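Side-chain contacts in DNA mismatch repair protein MutL (Aquifex aeolicus, PDB 6LZI), which acts in DNA mismatch repair and, through an N-terminal Bergerat-fold ATPase domain, binds ADP with magnesium: residues V20-L23 / V24-S27; V163-L166 / I167-Y170. One frame throughout, in Å; residues are numbered along the deposited sequence.

Contact 1: residues V20-L23 / V24-S27; sequences VKEL and VENS. With MG (magnesium ion), chain B; ADP (adenosine-5'-diphosphate), chain H.
N26 and E22 sit one turn apart on helix 16-29, joined by the backbone bond from N26 N to E22 O, and both serve the magnesium ion. N26 does so directly: its OD1 is 2.0 Å from the metal, and its other amide branch, ND2, donates to ADP O2A at 2.7 Å. With CG beside its own backbone N (chi1 -78°), the amide spans metal and alpha-phosphate at once, which fixes which way round it lies. ADP O1B and O2A and three waters complete six ligands. E22 works through one of these waters, which donates both to E22 O and to E22 OE2 and so ties backbone and carboxylate to the metal shell. A second metal-bound water donates to E25 OE1 at 2.7 Å, while a further water lies between E22 OE2 and E25 OE1.

Behind these carboxylates comes K21. Its chain bends at chi2 (-95°) and carries NZ to E22 OE1 at 2.9 Å, meeting that oxygen from above the carboxylate plane, 51° out of it. A longer, weak bond of the same salt-bridge network runs from K21 NZ to E25 OE2 at 3.3 Å. Placing an alanine here would probably leave both carboxylates without their shared ammonium partner and freer to swing away from the metal waters.

On the buried side, V20 and V24 lie alongside each other, CG1 of V20 4.0 Å from CG2 of V24, and V24 continues onto V35 and V37 of the sheet. S27 OG is hydrogen-bonded to D51 OD2, an oxygen that is also hydrogen-bonded to ADP. E22 to N26 is the E-x-x-x-N motif (motif I, the N box) of the Bergerat ATP-binding fold of GHKL ATPases, its asparagine holding magnesium against the nucleotide phosphates.

Contact 2: residues V163-L166 / I167-Y170; sequences VLEL and IKEY
L166 and Y170, one turn apart, make a close apolar contact: the leucine lies alongside the ring, its CD1 3.6 Å from Y170 CE2, and its other methyl, CD2, reaches the ring edge in the plane of the ring. Having CG anti to the backbone N (chi1 178°) swings the leucine's branch toward the Y170 ring. CD1 also meets E169 OE1 at 3.8 Å. V163 and I167 touch more loosely, through their CG1 atoms at 4.3 Å.

The stretch is regular alpha-helix in helix 156-173, which lies beside helix 16-29 in the layer that covers the large mixed sheet of the ATPase domain; V163 and I167 turn to L181 and F179 of strand 178-183. Each N-H of residue i+4 donates to the carbonyl of residue i, from I167 N to V163 O through Y170 N to L166 O.

Among the charged residues, contact is mostly through carbon. The extended chain of K168 crosses L164, with CE 3.7 Å from both CG and CD1 of the leucine. K168 NZ stays 4.2 Å from E165 OE1, too far for a salt bridge, whereas E165 OE2 is hydrogen-bonded to the hydroxyl of Y234, in the other, smaller sheet.

Contacts 1 and 2 belong to neighbouring helices, 16-29 and 156-173, and their centres are 11 Å apart. The meeting is partly polar: Y170 OH lies 3.1 Å from K21 O, a probable hydrogen bond to the carbonyl that already accepts E25 N. Beside it, L166 CD2 packs at 3.6 Å against V20 CG1, and I167 CD1 reaches the same methyl at 3.7 Å. Only contact 1 touches the nucleotide and metal; the Y170 side chain remains about 9 Å from magnesium and about 10 Å from ADP. Residues 163-170 thus back the helix that carries the metal ligand, on a side turned away from the phosphates.

Contact 1: residues V20-L23 / V24-S27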
loop_
_atom_site.group_PDB
_atom_site.type_symbol
_atom_site.label_atom_id
_atom_site.label_comp_id
_atom_site.label_asym_id
_atom_site.label_seq_id
_atom_site.Cartn_x
_atom_site.Cartn_y
_atom_site.Cartn_z
ATOM N N VAL A 20 0.673 3.792 -6.966
ATOM C CA VAL A 20 1.019 3.728 -5.549
ATOM C C VAL A 20 1.230 2.286 -5.148
ATOM O O VAL A 20 2.179 1.954 -4.463
ATOM C CB VAL A 20 -0.117 4.324 -4.719
ATOM C CG1 VAL A 20 0.145 4.219 -3.212
ATOM C CG2 VAL A 20 -0.285 5.789 -5.088
ATOM N N LYS A 21 0.400 1.400 -5.703
ATOM C CA LYS A 21 0.489 -0.001 -5.308
ATOM C C LYS A 21 1.863 -0.552 -5.681
ATOM O O LYS A 21 2.565 -1.218 -4.864
ATOM C CB LYS A 21 -0.618 -0.796 -6.022
ATOM C CG LYS A 21 -0.574 -2.293 -5.726
ATOM C CD LYS A 21 0.212 -3.040 -6.803
ATOM C CE LYS A 21 -0.045 -4.511 -6.744
ATOM N NZ LYS A 21 0.891 -5.172 -7.690
ATOM N N GLU A 22 2.240 -0.335 -6.940
ATOM C CA GLU A 22 3.505 -0.878 -7.426
ATOM C C GLU A 22 4.637 -0.272 -6.677
ATOM O O GLU A 22 5.563 -0.995 -6.304
ATOM C CB GLU A 22 3.702 -0.665 -8.905
ATOM C CG GLU A 22 2.593 -1.305 -9.718
ATOM C CD GLU A 22 2.635 -2.829 -9.679
ATOM O OE1 GLU A 22 1.592 -3.495 -9.925
ATOM O OE2 GLU A 22 3.689 -3.389 -9.355
ATOM N N LEU A 23 4.566 1.049 -6.385
ATOM C CA LEU A 23 5.714 1.615 -5.666
ATOM C C LEU A 23 5.807 1.083 -4.231
ATOM O O LEU A 23 6.893 0.744 -3.767
ATOM C CB LEU A 23 5.668 3.160 -5.676
ATOM C CG LEU A 23 5.754 3.604 -7.145
ATOM C CD1 LEU A 23 5.596 5.192 -7.128
ATOM C CD2 LEU A 23 6.933 3.193 -7.957
ATOM N N VAL A 24 4.681 1.019 -3.502
ATOM C CA VAL A 24 4.772 0.609 -2.105
ATOM C C VAL A 24 5.142 -0.864 -2.059
ATOM O O VAL A 24 5.898 -1.304 -1.197
ATOM C CB VAL A 24 3.413 0.881 -1.433
ATOM C CG1 VAL A 24 3.315 0.197 -0.113
ATOM C CG2 VAL A 24 3.156 2.454 -1.317
ATOM N N GLU A 25 4.657 -1.639 -3.024
ATOM C CA GLU A 25 5.108 -3.034 -3.079
ATOM C C GLU A 25 6.627 -3.109 -3.196
ATOM O O GLU A 25 7.255 -3.926 -2.497
ATOM C CB GLU A 25 4.416 -3.787 -4.234
ATOM C CG GLU A 25 4.922 -5.221 -4.429
ATOM C CD GLU A 25 4.129 -5.970 -5.498
ATOM O OE1 GLU A 25 4.690 -6.456 -6.537
ATOM O OE2 GLU A 25 2.923 -6.122 -5.263
ATOM N N ASN A 26 7.236 -2.213 -4.010
ATOM C CA ASN A 26 8.673 -2.224 -4.215
ATOM C C ASN A 26 9.384 -1.808 -2.939
ATOM O O ASN A 26 10.416 -2.396 -2.567
ATOM C CB ASN A 26 9.038 -1.284 -5.371
ATOM C CG ASN A 26 8.749 -1.915 -6.709
ATOM O OD1 ASN A 26 8.564 -3.129 -6.767
ATOM N ND2 ASN A 26 8.732 -1.160 -7.764
ATOM N N SER A 27 8.798 -0.873 -2.220
ATOM C CA SER A 27 9.424 -0.469 -0.947
ATOM C C SER A 27 9.461 -1.615 0.024
ATOM O O SER A 27 10.440 -1.791 0.749
ATOM C CB SER A 27 8.657 0.645 -0.305
ATOM O OG SER A 27 8.716 1.759 -1.226
HETATM MG MG MG B . 7.842 -4.263 -8.286
HETATM P PB ADP H . 9.742 -6.113 -9.847
HETATM O O1B ADP H . 9.532 -5.420 -8.544
HETATM O O2B ADP H . 11.108 -6.847 -9.906
HETATM O O3B ADP H . 8.611 -7.062 -10.176
HETATM P PA ADP H . 9.769 -3.384 -10.721
HETATM O O1A ADP H . 9.740 -2.744 -12.078
HETATM O O2A ADP H . 8.662 -2.982 -9.807
HETATM O O3A ADP H . 9.784 -5.016 -11.007
HETATM O "O5'" ADP H . 11.106 -2.946 -9.927
HETATM C "C5'" ADP H . 12.263 -3.423 -10.617
HETATM C "C4'" ADP H . 13.420 -3.623 -9.643
HETATM O "O4'" ADP H . 13.831 -2.370 -9.155
HETATM C "C3'" ADP H . 13.138 -4.462 -8.413
HETATM O "O3'" ADP H . 13.433 -5.856 -8.699
HETATM C "C2'" ADP H . 14.151 -3.930 -7.417
HETATM O "O2'" ADP H . 15.392 -4.624 -7.768
HETATM C "C1'" ADP H . 14.313 -2.488 -7.832
HETATM N N9 ADP H . 13.507 -1.578 -7.028
HETATM C C8 ADP H . 12.367 -0.928 -7.391
HETATM N N7 ADP H . 11.913 -0.139 -6.381
HETATM C C5 ADP H . 12.791 -0.336 -5.363
HETATM C C6 ADP H . 12.870 0.207 -4.004
HETATM N N6 ADP H . 11.910 1.062 -3.556
HETATM N N1 ADP H . 13.910 -0.204 -3.228
HETATM C C2 ADP H . 14.842 -1.115 -3.732
HETATM N N3 ADP H . 14.842 -1.625 -4.962
HETATM C C4 ADP H . 13.836 -1.235 -5.792
HETATM O O HOH W 1 3.866 -6.060 -8.955
HETATM O O HOH W 2 6.114 -2.879 -8.205
HETATM O O HOH W 3 7.173 -5.571 -6.866
HETATM O O HOH W 4 6.794 -5.342 -9.881
#

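Contact 2: residues V163-L166 / I167-Y170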
loop_
_atom_site.group_PDB
_atom_site.type_symbol
_atom_site.label_atom_id
_atom_site.label_comp_id
_atom_site.label_asym_id
_atom_site.label_seq_id
_atom_site.Cartn_x
_atom_site.Cartn_y
_atom_site.Cartn_z
ATOM N N VAL A 163 -6.503 5.581 -2.927
ATOM C CA VAL A 163 -5.142 5.542 -2.422
ATOM C C VAL A 163 -5.157 5.424 -0.906
ATOM O O VAL A 163 -4.384 4.650 -0.327
ATOM C CB VAL A 163 -4.351 6.800 -2.872
ATOM C CG1 VAL A 163 -3.025 6.906 -2.056
ATOM C CG2 VAL A 163 -4.042 6.723 -4.313
ATOM N N LEU A 164 -6.099 6.100 -0.256
ATOM C CA LEU A 164 -6.242 5.973 1.200
ATOM C C LEU A 164 -6.570 4.542 1.610
ATOM O O LEU A 164 -5.901 3.985 2.509
ATOM C CB LEU A 164 -7.306 6.926 1.730
ATOM C CG LEU A 164 -7.501 6.876 3.266
ATOM C CD1 LEU A 164 -6.219 7.097 3.982
ATOM C CD2 LEU A 164 -8.522 7.972 3.658
ATOM N N GLU A 165 -7.553 3.917 0.913
ATOM C CA GLU A 165 -7.895 2.512 1.179
ATOM C C GLU A 165 -6.727 1.560 0.910
ATOM O O GLU A 165 -6.489 0.623 1.680
ATOM C CB GLU A 165 -9.085 2.056 0.312
ATOM C CG GLU A 165 -10.467 2.503 0.840
ATOM C CD GLU A 165 -10.623 2.234 2.338
ATOM O OE1 GLU A 165 -10.746 3.209 3.128
ATOM O OE2 GLU A 165 -10.565 1.041 2.727
ATOM N N LEU A 166 -6.018 1.748 -0.203
ATOM C CA LEU A 166 -4.831 0.936 -0.486
ATOM C C LEU A 166 -3.794 1.021 0.614
ATOM O O LEU A 166 -3.206 0.010 0.985
ATOM C CB LEU A 166 -4.205 1.363 -1.820
ATOM C CG LEU A 166 -2.924 0.613 -2.179
ATOM C CD1 LEU A 166 -3.274 -0.834 -2.630
ATOM C CD2 LEU A 166 -2.063 1.364 -3.234
ATOM N N ILE A 167 -3.487 2.230 1.097
ATOM C CA ILE A 167 -2.436 2.323 2.133
ATOM C C ILE A 167 -2.920 1.685 3.433
ATOM O O ILE A 167 -2.156 1.013 4.125
ATOM C CB ILE A 167 -2.002 3.780 2.368
ATOM C CG1 ILE A 167 -1.456 4.389 1.065
ATOM C CG2 ILE A 167 -0.973 3.776 3.544
ATOM C CD1 ILE A 167 -0.266 3.625 0.430
ATOM N N LYS A 168 -4.220 1.813 3.742
ATOM C CA LYS A 168 -4.756 1.099 4.898
ATOM C C LYS A 168 -4.563 -0.391 4.743
ATOM O O LYS A 168 -4.207 -1.082 5.705
ATOM C CB LYS A 168 -6.241 1.434 5.104
ATOM C CG LYS A 168 -6.426 2.854 5.610
ATOM C CD LYS A 168 -7.915 3.212 5.715
ATOM C CE LYS A 168 -7.997 4.700 6.198
ATOM N NZ LYS A 168 -9.365 5.048 6.669
ATOM N N GLU A 169 -4.766 -0.892 3.528
ATOM C CA GLU A 169 -4.659 -2.332 3.285
ATOM C C GLU A 169 -3.243 -2.832 3.486
ATOM O O GLU A 169 -3.025 -3.883 4.102
ATOM C CB GLU A 169 -5.158 -2.594 1.883
ATOM C CG GLU A 169 -4.977 -3.951 1.286
ATOM C CD GLU A 169 -5.679 -3.976 -0.071
ATOM O OE1 GLU A 169 -4.965 -3.879 -1.100
ATOM O OE2 GLU A 169 -6.932 -4.032 -0.081
ATOM N N TYR A 170 -2.262 -2.098 2.974
ATOM C CA TYR A 170 -0.867 -2.426 3.267
ATOM C C TYR A 170 -0.538 -2.236 4.758
ATOM O O TYR A 170 0.251 -2.992 5.357
ATOM C CB TYR A 170 0.039 -1.486 2.473
ATOM C CG TYR A 170 0.226 -1.868 1.046
ATOM C CD1 TYR A 170 0.906 -2.977 0.729
ATOM C CD2 TYR A 170 -0.216 -1.043 0.010
ATOM C CE1 TYR A 170 1.134 -3.328 -0.559
ATOM C CE2 TYR A 170 0.013 -1.386 -1.330
ATOM C CZ TYR A 170 0.682 -2.556 -1.580
ATOM O OH TYR A 170 1.006 -2.954 -2.865
#